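PDB 1PFF: methionine gamma-lyase from Trichomonas vaginalis, which belongs to the Cys/Met metabolism family of pyridoxal phosphate-dependent enzymes and is assembled here from four protein chains. Local coordinates for residues Ser29-Leu34 against Arg59-Glu64; Val87-Pro92 against Lys98-Glu103; Glu212-His217 against Ile248-Asp253. All blocks are in the same frame, centred on the assembly; numbering follows the deposited sequence.

Contact 1. Residues Ser29-Leu34 against Arg59-Glu64; sequences SVWTFL and RKFGVE. With EDO (1,2-ethanediol), chain O; EDO (1,2-ethanediol), chain C.
L34 and V63 have the nearest CA atoms across the two segments, 7.6 Å apart, so side chains alone bridge the gap. Segment 29-34 takes in the end of helix 22-33 and runs into L34, which is loop; segment 59-64 is the end of helix 48-60 and the turn into strand 64-68. A Schellman motif closes that second helix: G62 N bonds to R59 O and V63 N to L58 O, and G62 takes the positive phi (78°) that glycine tolerates easily.

Two apolar pairs make the contact. W31 swings its six-membered ring out so that CH2 lies 3.7 Å from F61 CD2. The ring planes are at 76° and the centroids 5.8 Å apart, an oblique aromatic pair. With CG anti to the carbonyl carbon (chi1 -67°), the indole reaches across although its CB does not point at the other segment. L34 and V63 cross at about a right angle, L34 CD1 meeting V63 CG1 at 4.2 Å; branched aliphatics suit this buried place, where L34 also rests on L58.

The second subunit also packs here: W31 NE1 hydrogen-bonds to I176 O of that subunit, and F61 of that subunit packs edge-to-face with W31. With no hydrogen bond between the segments, the contact rests on burial of apolar surface, and the indole's NE1 is satisfied across the subunit interface.

Contact 2. Residues Val87-Pro92 against Lys98-Glu103; sequences VYFETP and KVIDIE
T91 faces I100 across the contact and supplies its one hydrogen bond: I100 N donates to T91 OG1 at 3.0 Å, nearly straight at 167°. The hydroxyl reaches the amide because OG1 stands opposite the backbone N (chi1 -179°); the same rotation sends the methyl CG2 to I102 CG1, 3.8 Å away. Threonine therefore serves both a polar and an apolar neighbour from one branched carbon.

F89 has its CG between the backbone N and the carbonyl carbon (chi1 61°), which turns the ring toward I100. I100 CG2 lies over one face, offset toward the rim, in a CH-pi contact 4.0 Å from the centroid. I102 CG1 comes instead to the ring edge, 4.0 Å from F89 CE1. The two isoleucine branches of I100 are divided: CG2 covers the ring, while CD1 reaches back along F89 to E90 O. Beyond a cis peptide bond, P92 brings its CA to 3.4 Å from K98 O, a CA-H...O contact.

All this lies in the beta-alpha-beta unit of strand 84-90, helix 102-109 and strand 116-120, where D101 is the N-cap of the helix. F89 also packs on A105 of that helix and V119 of the next strand, while helix 234-240 borders T91 and V99.

Contact 3. Residues Glu212-His217 against Ile248-Asp253; sequences EFLHEH and IAFDVD. With EDO (1,2-ethanediol), chain I; EDO (1,2-ethanediol), chain H; EDO (1,2-ethanediol), chain G.
L214 meets F250 and I248 in helix-on-sheet packing, helix 183-216 ending against strand 247-251 of the five-stranded, mostly antiparallel sheet; in fold-type I PLP enzymes a smaller sheet of this kind belongs to the C-terminal domain. L214 has the most surface buried here, and a single methyl, CD1, makes both of its close contacts. It meets F250 CD1 at 3.8 Å and I248 CG2 at 4.0 Å. The leucine is extended toward the strand, with CG anti to the carbonyl carbon (chi1 -67°) and CD1 continuing outward (chi2 164°), which suits a helix whose backbone stays well back: the CA atoms of L214 and F250 are 8.1 Å apart.

F250 receives the leucine at about a right angle. Its CG sits between the backbone N and the carbonyl carbon (chi1 62°), and its broad flat ring suits the place by offering carbon CD1 to one leucine methyl and a face to the other. I248 has its CB directed toward the helix, as F250 does, and meets L214 tip to tip. A249 between them turns away, as expected in a strand. V223 of strand 223-224 touches L214, I248 and F250 and adds to the apolar cluster. No hydrogen bond joins the two segments. L214 CD2 stands 4.2 Å above the plane of the F250 ring, offset toward its rim.

How the contacts relate
Along the chain the contacts follow in series: contact 1, contact 2, contact 3. The first two belong to the region of the seven-stranded mixed sheet, with centres about 20 Å apart; contact 1 joins the ends of helices 22-33 and 48-60, and contact 2 joins strand 84-90 to the start of helix 102-109. L34 of contact 1 touches that strand at R85 and I86. Contact 3 belongs to the five-stranded sheet, its centre about 23 Å from that of contact 2 and 39 Å from that of contact 1. The two sheets are consistent with the large and small domains of a fold-type I PLP enzyme. Contact 1 abuts the second subunit, whereas contacts 2 and 3 are touched by no other protein chain of the assembly.

Contact 1. Residues Ser29-Leu34 against Arg59-Glu64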
loop_
_atom_site.group_PDB
_atom_site.type_symbol
_atom_site.label_atom_id
_atom_site.label_comp_id
_atom_site.label_asym_id
_atom_site.label_seq_id
_atom_site.Cartn_x
_atom_site.Cartn_y
_atom_site.Cartn_z
ATOM N N SER A 29 7.503 -20.930 -16.505
ATOM C CA SER A 29 7.941 -21.180 -17.872
ATOM C C SER A 29 8.264 -22.674 -18.053
ATOM O O SER A 29 7.666 -23.348 -18.903
ATOM C CB SER A 29 9.141 -20.301 -18.221
ATOM O OG SER A 29 8.789 -18.926 -18.206
ATOM N N VAL A 30 9.177 -23.204 -17.240
ATOM C CA VAL A 30 9.642 -24.585 -17.441
ATOM C C VAL A 30 8.602 -25.676 -17.173
ATOM O O VAL A 30 8.448 -26.575 -17.998
ATOM C CB VAL A 30 11.003 -24.909 -16.730
ATOM C CG1 VAL A 30 12.089 -23.925 -17.166
ATOM C CG2 VAL A 30 10.865 -24.964 -15.206
ATOM N N TRP A 31 7.882 -25.610 -16.051
ATOM C CA TRP A 31 6.891 -26.658 -15.768
ATOM C C TRP A 31 5.788 -26.673 -16.837
ATOM O O TRP A 31 5.269 -27.729 -17.178
ATOM C CB TRP A 31 6.238 -26.486 -14.394
ATOM C CG TRP A 31 7.113 -26.678 -13.175
ATOM C CD1 TRP A 31 7.532 -25.701 -12.309
ATOM C CD2 TRP A 31 7.604 -27.916 -12.641
ATOM N NE1 TRP A 31 8.271 -26.251 -11.287
ATOM C CE2 TRP A 31 8.342 -27.610 -11.472
ATOM C CE3 TRP A 31 7.518 -29.256 -13.044
ATOM C CZ2 TRP A 31 8.976 -28.591 -10.698
ATOM C CZ3 TRP A 31 8.152 -30.237 -12.270
ATOM C CH2 TRP A 31 8.870 -29.891 -11.108
ATOM N N THR A 32 5.430 -25.497 -17.361
ATOM C CA THR A 32 4.375 -25.394 -18.375
ATOM C C THR A 32 4.687 -26.178 -19.652
ATOM O O THR A 32 3.787 -26.756 -20.280
ATOM C CB THR A 32 4.133 -23.908 -18.721
ATOM O OG1 THR A 32 3.631 -23.229 -17.565
ATOM C CG2 THR A 32 3.013 -23.748 -19.752
ATOM N N PHE A 33 5.962 -26.185 -20.034
ATOM C CA PHE A 33 6.369 -26.695 -21.345
ATOM C C PHE A 33 7.124 -28.019 -21.301
ATOM O O PHE A 33 7.682 -28.479 -22.311
ATOM C CB PHE A 33 7.121 -25.610 -22.133
ATOM C CG PHE A 33 6.260 -24.413 -22.456
ATOM C CD1 PHE A 33 6.452 -23.197 -21.799
ATOM C CD2 PHE A 33 5.225 -24.519 -23.375
ATOM C CE1 PHE A 33 5.628 -22.092 -22.072
ATOM C CE2 PHE A 33 4.404 -23.422 -23.665
ATOM C CZ PHE A 33 4.608 -22.211 -23.007
ATOM N N LEU A 34 7.108 -28.638 -20.127
ATOM C CA LEU A 34 7.716 -29.950 -19.927
ATOM C C LEU A 34 6.662 -30.960 -19.493
ATOM O O LEU A 34 5.564 -30.585 -19.079
ATOM C CB LEU A 34 8.831 -29.878 -18.869
ATOM C CG LEU A 34 10.107 -29.119 -19.257
ATOM C CD1 LEU A 34 11.054 -28.986 -18.063
ATOM C CD2 LEU A 34 10.840 -29.734 -20.487
ATOM N N ARG A 59 13.881 -33.686 -12.216
ATOM C CA ARG A 59 14.326 -35.079 -12.299
ATOM C C ARG A 59 13.428 -36.073 -11.569
ATOM O O ARG A 59 13.262 -37.196 -12.040
ATOM C CB ARG A 59 15.765 -35.225 -11.791
ATOM C CG ARG A 59 16.828 -34.730 -12.769
ATOM C CD ARG A 59 18.248 -35.053 -12.324
ATOM N NE ARG A 59 19.228 -34.772 -13.367
ATOM C CZ ARG A 59 20.481 -34.392 -13.140
ATOM N NH1 ARG A 59 20.931 -34.248 -11.896
ATOM N NH2 ARG A 59 21.292 -34.172 -14.160
ATOM N N LYS A 60 12.853 -35.676 -10.430
ATOM C CA LYS A 60 11.985 -36.586 -9.678
ATOM C C LYS A 60 10.616 -36.747 -10.341
ATOM O O LYS A 60 9.889 -37.692 -10.030
ATOM C CB LYS A 60 11.853 -36.174 -8.199
ATOM C CG LYS A 60 10.934 -34.986 -7.960
ATOM C CD LYS A 60 10.741 -34.676 -6.467
ATOM C CE LYS A 60 9.547 -33.755 -6.318
ATOM N NZ LYS A 60 9.331 -33.254 -4.953
ATOM N N PHE A 61 10.273 -35.821 -11.239
ATOM C CA PHE A 61 9.065 -35.936 -12.066
ATOM C C PHE A 61 9.352 -36.421 -13.499
ATOM O O PHE A 61 8.609 -36.102 -14.431
ATOM C CB PHE A 61 8.281 -34.617 -12.068
ATOM C CG PHE A 61 7.604 -34.329 -10.761
ATOM C CD1 PHE A 61 6.574 -35.151 -10.298
ATOM C CD2 PHE A 61 8.025 -33.274 -9.968
ATOM C CE1 PHE A 61 5.966 -34.905 -9.062
ATOM C CE2 PHE A 61 7.404 -33.009 -8.742
ATOM C CZ PHE A 61 6.384 -33.832 -8.286
ATOM N N GLY A 62 10.442 -37.170 -13.666
ATOM C CA GLY A 62 10.721 -37.867 -14.919
ATOM C C GLY A 62 11.275 -37.056 -16.082
ATOM O O GLY A 62 11.246 -37.524 -17.227
ATOM N N VAL A 63 11.767 -35.850 -15.799
ATOM C CA VAL A 63 12.439 -35.019 -16.799
ATOM C C VAL A 63 13.934 -35.333 -16.745
ATOM O O VAL A 63 14.529 -35.349 -15.670
ATOM C CB VAL A 63 12.219 -33.502 -16.543
ATOM C CG1 VAL A 63 12.987 -32.646 -17.562
ATOM C CG2 VAL A 63 10.727 -33.143 -16.570
ATOM N N GLU A 64 14.532 -35.600 -17.900
ATOM C CA GLU A 64 15.977 -35.783 -17.982
ATOM C C GLU A 64 16.608 -34.409 -18.107
ATOM O O GLU A 64 16.104 -33.561 -18.848
ATOM C CB GLU A 64 16.345 -36.666 -19.184
ATOM C CG GLU A 64 15.448 -37.892 -19.305
ATOM C CD GLU A 64 15.723 -38.742 -20.532
ATOM O OE1 GLU A 64 16.262 -38.227 -21.536
ATOM O OE2 GLU A 64 15.378 -39.938 -20.485
HETATM C C1 EDO O . 20.180 -38.006 -16.467
HETATM O O1 EDO O . 20.670 -37.298 -17.601
HETATM C C2 EDO O . 18.708 -37.668 -16.217
HETATM O O2 EDO O . 18.603 -36.426 -15.546
HETATM C C1 EDO C . 11.450 -41.732 -22.911
HETATM O O1 EDO C . 11.561 -40.317 -23.013
HETATM C C2 EDO C . 12.765 -42.338 -22.428
HETATM O O2 EDO C . 13.862 -41.536 -22.850
#

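Contact 2. Residues Val87-Pro92 against Lys98-Glu103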
loop_
_atom_site.group_PDB
_atom_site.type_symbol
_atom_site.label_atom_id
_atom_site.label_comp_id
_atom_site.label_asym_id
_atom_site.label_seq_id
_atom_site.Cartn_x
_atom_site.Cartn_y
_atom_site.Cartn_z
ATOM N N VAL A 87 16.187 -25.371 -23.854
ATOM C CA VAL A 87 17.575 -24.974 -23.592
ATOM C C VAL A 87 17.526 -23.738 -22.689
ATOM O O VAL A 87 16.897 -22.737 -23.043
ATOM C CB VAL A 87 18.320 -24.663 -24.917
ATOM C CG1 VAL A 87 19.682 -23.982 -24.669
ATOM C CG2 VAL A 87 18.501 -25.950 -25.743
ATOM N N TYR A 88 18.153 -23.820 -21.517
ATOM C CA TYR A 88 18.068 -22.756 -20.507
ATOM C C TYR A 88 19.441 -22.259 -20.049
ATOM O O TYR A 88 20.325 -23.064 -19.756
ATOM C CB TYR A 88 17.274 -23.239 -19.278
ATOM C CG TYR A 88 17.108 -22.161 -18.216
ATOM C CD1 TYR A 88 18.129 -21.888 -17.298
ATOM C CD2 TYR A 88 15.937 -21.404 -18.144
ATOM C CE1 TYR A 88 17.986 -20.895 -16.340
ATOM C CE2 TYR A 88 15.785 -20.407 -17.182
ATOM C CZ TYR A 88 16.817 -20.157 -16.294
ATOM O OH TYR A 88 16.680 -19.181 -15.340
ATOM N N PHE A 89 19.609 -20.934 -19.974
ATOM C CA PHE A 89 20.812 -20.338 -19.389
ATOM C C PHE A 89 20.618 -18.880 -18.934
ATOM O O PHE A 89 19.627 -18.225 -19.278
ATOM C CB PHE A 89 22.017 -20.434 -20.352
ATOM C CG PHE A 89 21.824 -19.717 -21.678
ATOM C CD1 PHE A 89 22.362 -18.453 -21.883
ATOM C CD2 PHE A 89 21.135 -20.332 -22.736
ATOM C CE1 PHE A 89 22.203 -17.788 -23.106
ATOM C CE2 PHE A 89 20.969 -19.683 -23.955
ATOM C CZ PHE A 89 21.507 -18.403 -24.144
ATOM N N GLU A 90 21.579 -18.403 -18.155
ATOM C CA GLU A 90 21.687 -17.001 -17.789
ATOM C C GLU A 90 22.991 -16.475 -18.353
ATOM O O GLU A 90 23.987 -17.203 -18.396
ATOM C CB GLU A 90 21.731 -16.832 -16.269
ATOM C CG GLU A 90 21.101 -17.961 -15.474
ATOM C CD GLU A 90 21.437 -17.899 -13.988
ATOM O OE1 GLU A 90 22.155 -16.955 -13.557
ATOM O OE2 GLU A 90 20.975 -18.795 -13.248
ATOM N N THR A 91 22.989 -15.219 -18.784
ATOM C CA THR A 91 24.240 -14.534 -19.118
ATOM C C THR A 91 24.115 -13.028 -18.831
ATOM O O THR A 91 23.049 -12.444 -19.068
ATOM C CB THR A 91 24.676 -14.834 -20.586
ATOM O OG1 THR A 91 25.918 -14.176 -20.877
ATOM C CG2 THR A 91 23.677 -14.250 -21.605
ATOM N N PRO A 92 25.153 -12.421 -18.245
ATOM C CA PRO A 92 26.335 -13.136 -17.744
ATOM C C PRO A 92 25.953 -14.047 -16.577
ATOM O O PRO A 92 24.996 -13.740 -15.856
ATOM C CB PRO A 92 27.252 -12.011 -17.253
ATOM C CG PRO A 92 26.692 -10.757 -17.857
ATOM C CD PRO A 92 25.230 -10.971 -17.996
ATOM N N LYS A 98 30.509 -15.668 -16.343
ATOM C CA LYS A 98 30.711 -16.349 -17.615
ATOM C C LYS A 98 29.730 -15.801 -18.647
ATOM O O LYS A 98 28.541 -15.611 -18.354
ATOM C CB LYS A 98 30.522 -17.847 -17.451
ATOM C CG LYS A 98 30.912 -18.656 -18.692
ATOM C CD LYS A 98 30.718 -20.143 -18.422
ATOM C CE LYS A 98 29.285 -20.582 -18.757
ATOM N NZ LYS A 98 29.081 -22.001 -18.332
ATOM N N VAL A 99 30.229 -15.553 -19.854
ATOM C CA VAL A 99 29.393 -15.000 -20.917
ATOM C C VAL A 99 29.007 -16.080 -21.926
ATOM O O VAL A 99 29.869 -16.791 -22.445
ATOM C CB VAL A 99 30.111 -13.829 -21.647
ATOM C CG1 VAL A 99 29.271 -13.338 -22.816
ATOM C CG2 VAL A 99 30.418 -12.679 -20.671
ATOM N N ILE A 100 27.714 -16.213 -22.194
ATOM C CA ILE A 100 27.242 -17.161 -23.201
ATOM C C ILE A 100 26.740 -16.398 -24.429
ATOM O O ILE A 100 25.943 -15.454 -24.303
ATOM C CB ILE A 100 26.145 -18.086 -22.614
ATOM C CG1 ILE A 100 26.722 -18.902 -21.449
ATOM C CG2 ILE A 100 25.558 -19.006 -23.703
ATOM C CD1 ILE A 100 25.656 -19.445 -20.453
ATOM N N ASP A 101 27.214 -16.814 -25.605
ATOM C CA ASP A 101 26.791 -16.219 -26.862
ATOM C C ASP A 101 25.328 -16.583 -27.155
ATOM O O ASP A 101 25.023 -17.716 -27.550
ATOM C CB ASP A 101 27.722 -16.682 -27.992
ATOM C CG ASP A 101 27.506 -15.918 -29.277
ATOM O OD1 ASP A 101 28.496 -15.717 -30.005
ATOM O OD2 ASP A 101 26.392 -15.498 -29.660
ATOM N N ILE A 102 24.429 -15.617 -26.951
ATOM C CA ILE A 102 22.984 -15.863 -27.081
ATOM C C ILE A 102 22.618 -16.273 -28.507
ATOM O O ILE A 102 21.958 -17.295 -28.717
ATOM C CB ILE A 102 22.156 -14.615 -26.637
ATOM C CG1 ILE A 102 22.377 -14.303 -25.144
ATOM C CG2 ILE A 102 20.675 -14.817 -26.941
ATOM C CD1 ILE A 102 21.858 -12.908 -24.721
ATOM N N GLU A 103 23.040 -15.469 -29.484
ATOM C CA GLU A 103 22.744 -15.753 -30.887
ATOM C C GLU A 103 23.244 -17.156 -31.284
ATOM O O GLU A 103 22.532 -17.915 -31.960
ATOM C CB GLU A 103 23.339 -14.666 -31.794
ATOM C CG GLU A 103 23.067 -14.857 -33.279
ATOM C CD GLU A 103 23.128 -13.561 -34.078
ATOM O OE1 GLU A 103 23.646 -12.539 -33.568
ATOM O OE2 GLU A 103 22.648 -13.560 -35.232
#

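Contact 3. Residues Glu212-His217 against Ile248-Asp253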
loop_
_atom_site.group_PDB
_atom_site.type_symbol
_atom_site.label_atom_id
_atom_site.label_comp_id
_atom_site.label_asym_id
_atom_site.label_seq_id
_atom_site.Cartn_x
_atom_site.Cartn_y
_atom_site.Cartn_z
ATOM N N GLU A 212 38.093 -1.785 -13.424
ATOM C CA GLU A 212 39.440 -1.372 -13.814
ATOM C C GLU A 212 40.316 -1.047 -12.603
ATOM O O GLU A 212 41.505 -1.394 -12.578
ATOM C CB GLU A 212 39.378 -0.206 -14.808
ATOM C CG GLU A 212 38.840 -0.654 -16.164
ATOM C CD GLU A 212 38.594 0.490 -17.130
ATOM O OE1 GLU A 212 38.324 0.206 -18.320
ATOM O OE2 GLU A 212 38.661 1.660 -16.706
ATOM N N PHE A 213 39.723 -0.417 -11.590
ATOM C CA PHE A 213 40.443 -0.127 -10.347
ATOM C C PHE A 213 40.886 -1.442 -9.689
ATOM O O PHE A 213 42.039 -1.572 -9.254
ATOM C CB PHE A 213 39.587 0.713 -9.377
ATOM C CG PHE A 213 39.878 0.441 -7.925
ATOM C CD1 PHE A 213 41.006 0.986 -7.317
ATOM C CD2 PHE A 213 39.045 -0.386 -7.177
ATOM C CE1 PHE A 213 41.304 0.715 -5.974
ATOM C CE2 PHE A 213 39.330 -0.664 -5.839
ATOM C CZ PHE A 213 40.467 -0.108 -5.236
ATOM N N LEU A 214 39.973 -2.411 -9.630
ATOM C CA LEU A 214 40.244 -3.691 -8.971
ATOM C C LEU A 214 41.298 -4.484 -9.738
ATOM O O LEU A 214 42.170 -5.122 -9.131
ATOM C CB LEU A 214 38.966 -4.518 -8.833
ATOM C CG LEU A 214 37.849 -4.024 -7.903
ATOM C CD1 LEU A 214 36.551 -4.770 -8.219
ATOM C CD2 LEU A 214 38.235 -4.196 -6.445
ATOM N N HIS A 215 41.209 -4.417 -11.064
ATOM C CA HIS A 215 42.152 -5.060 -11.989
ATOM C C HIS A 215 43.584 -4.594 -11.735
ATOM O O HIS A 215 44.533 -5.357 -11.917
ATOM C CB HIS A 215 41.748 -4.755 -13.437
ATOM C CG HIS A 215 42.558 -5.481 -14.473
ATOM N ND1 HIS A 215 42.438 -6.835 -14.699
ATOM C CD2 HIS A 215 43.484 -5.034 -15.358
ATOM C CE1 HIS A 215 43.256 -7.194 -15.675
ATOM N NE2 HIS A 215 43.907 -6.121 -16.088
ATOM N N GLU A 216 43.734 -3.341 -11.317
ATOM C CA GLU A 216 45.052 -2.775 -11.084
ATOM C C GLU A 216 45.526 -2.854 -9.634
ATOM O O GLU A 216 46.709 -2.634 -9.363
ATOM C CB GLU A 216 45.106 -1.339 -11.606
ATOM C CG GLU A 216 45.126 -1.290 -13.123
ATOM C CD GLU A 216 45.173 0.117 -13.681
ATOM O OE1 GLU A 216 45.211 1.083 -12.888
ATOM O OE2 GLU A 216 45.169 0.249 -14.922
ATOM N N HIS A 217 44.623 -3.184 -8.711
ATOM C CA HIS A 217 44.985 -3.266 -7.292
ATOM C C HIS A 217 45.751 -4.547 -6.935
ATOM O O HIS A 217 45.299 -5.646 -7.242
ATOM C CB HIS A 217 43.751 -3.130 -6.395
ATOM C CG HIS A 217 44.085 -2.914 -4.953
ATOM N ND1 HIS A 217 43.908 -1.701 -4.321
ATOM C CD2 HIS A 217 44.609 -3.749 -4.025
ATOM C CE1 HIS A 217 44.302 -1.803 -3.064
ATOM N NE2 HIS A 217 44.743 -3.033 -2.862
ATOM N N ILE A 248 30.229 -7.554 -10.474
ATOM C CA ILE A 248 31.633 -7.893 -10.579
ATOM C C ILE A 248 31.891 -9.029 -9.610
ATOM O O ILE A 248 31.263 -9.102 -8.547
ATOM C CB ILE A 248 32.531 -6.691 -10.182
ATOM C CG1 ILE A 248 32.319 -5.508 -11.136
ATOM C CG2 ILE A 248 34.023 -7.106 -10.184
ATOM C CD1 ILE A 248 32.919 -4.210 -10.602
ATOM N N ALA A 249 32.803 -9.914 -9.973
ATOM C CA ALA A 249 33.366 -10.809 -8.980
ATOM C C ALA A 249 34.876 -10.700 -9.056
ATOM O O ALA A 249 35.430 -10.273 -10.069
ATOM C CB ALA A 249 32.880 -12.242 -9.174
ATOM N N PHE A 250 35.544 -11.036 -7.964
ATOM C CA PHE A 250 36.995 -11.041 -7.957
ATOM C C PHE A 250 37.535 -11.975 -6.898
ATOM O O PHE A 250 36.884 -12.211 -5.865
ATOM C CB PHE A 250 37.598 -9.622 -7.849
ATOM C CG PHE A 250 37.250 -8.892 -6.585
ATOM C CD1 PHE A 250 36.062 -8.168 -6.484
ATOM C CD2 PHE A 250 38.138 -8.878 -5.506
ATOM C CE1 PHE A 250 35.750 -7.466 -5.303
ATOM C CE2 PHE A 250 37.829 -8.182 -4.324
ATOM C CZ PHE A 250 36.638 -7.478 -4.231
ATOM N N ASP A 251 38.711 -12.525 -7.189
ATOM C CA ASP A 251 39.448 -13.330 -6.228
ATOM C C ASP A 251 40.378 -12.466 -5.402
ATOM O O ASP A 251 41.076 -11.586 -5.922
ATOM C CB ASP A 251 40.260 -14.422 -6.924
ATOM C CG ASP A 251 39.393 -15.499 -7.525
ATOM O OD1 ASP A 251 38.245 -15.687 -7.053
ATOM O OD2 ASP A 251 39.779 -16.199 -8.487
ATOM N N VAL A 252 40.359 -12.713 -4.099
ATOM C CA VAL A 252 41.469 -12.324 -3.252
ATOM C C VAL A 252 42.170 -13.611 -2.810
ATOM O O VAL A 252 41.764 -14.730 -3.159
ATOM C CB VAL A 252 41.061 -11.465 -2.030
ATOM C CG1 VAL A 252 40.535 -10.086 -2.471
ATOM C CG2 VAL A 252 40.055 -12.201 -1.133
ATOM N N ASP A 253 43.591 -13.502 -2.001
ATOM C CA ASP A 253 44.362 -14.670 -1.621
ATOM C C ASP A 253 43.752 -15.346 -0.392
ATOM O O ASP A 253 44.262 -15.199 0.716
ATOM C CB ASP A 253 45.799 -14.244 -1.363
ATOM C CG ASP A 253 46.752 -15.405 -1.335
ATOM O OD1 ASP A 253 46.335 -16.549 -1.627
ATOM O OD2 ASP A 253 47.951 -15.254 -1.031
HETATM C C1 EDO I . 45.458 -6.747 -9.696
HETATM O O1 EDO I . 46.707 -7.289 -9.305
HETATM C C2 EDO I . 44.553 -7.889 -10.134
HETATM O O2 EDO I . 43.205 -7.474 -10.262
HETATM C C1 EDO H . 49.223 -5.803 -10.704
HETATM O O1 EDO H . 48.874 -7.041 -11.307
HETATM C C2 EDO H . 48.361 -4.703 -11.308
HETATM O O2 EDO H . 49.080 -3.480 -11.279
HETATM C C1 EDO G . 45.276 -8.620 -13.213
HETATM O O1 EDO G . 46.394 -8.040 -12.563
HETATM C C2 EDO G . 45.252 -10.114 -12.914
HETATM O O2 EDO G . 44.357 -10.762 -13.802
#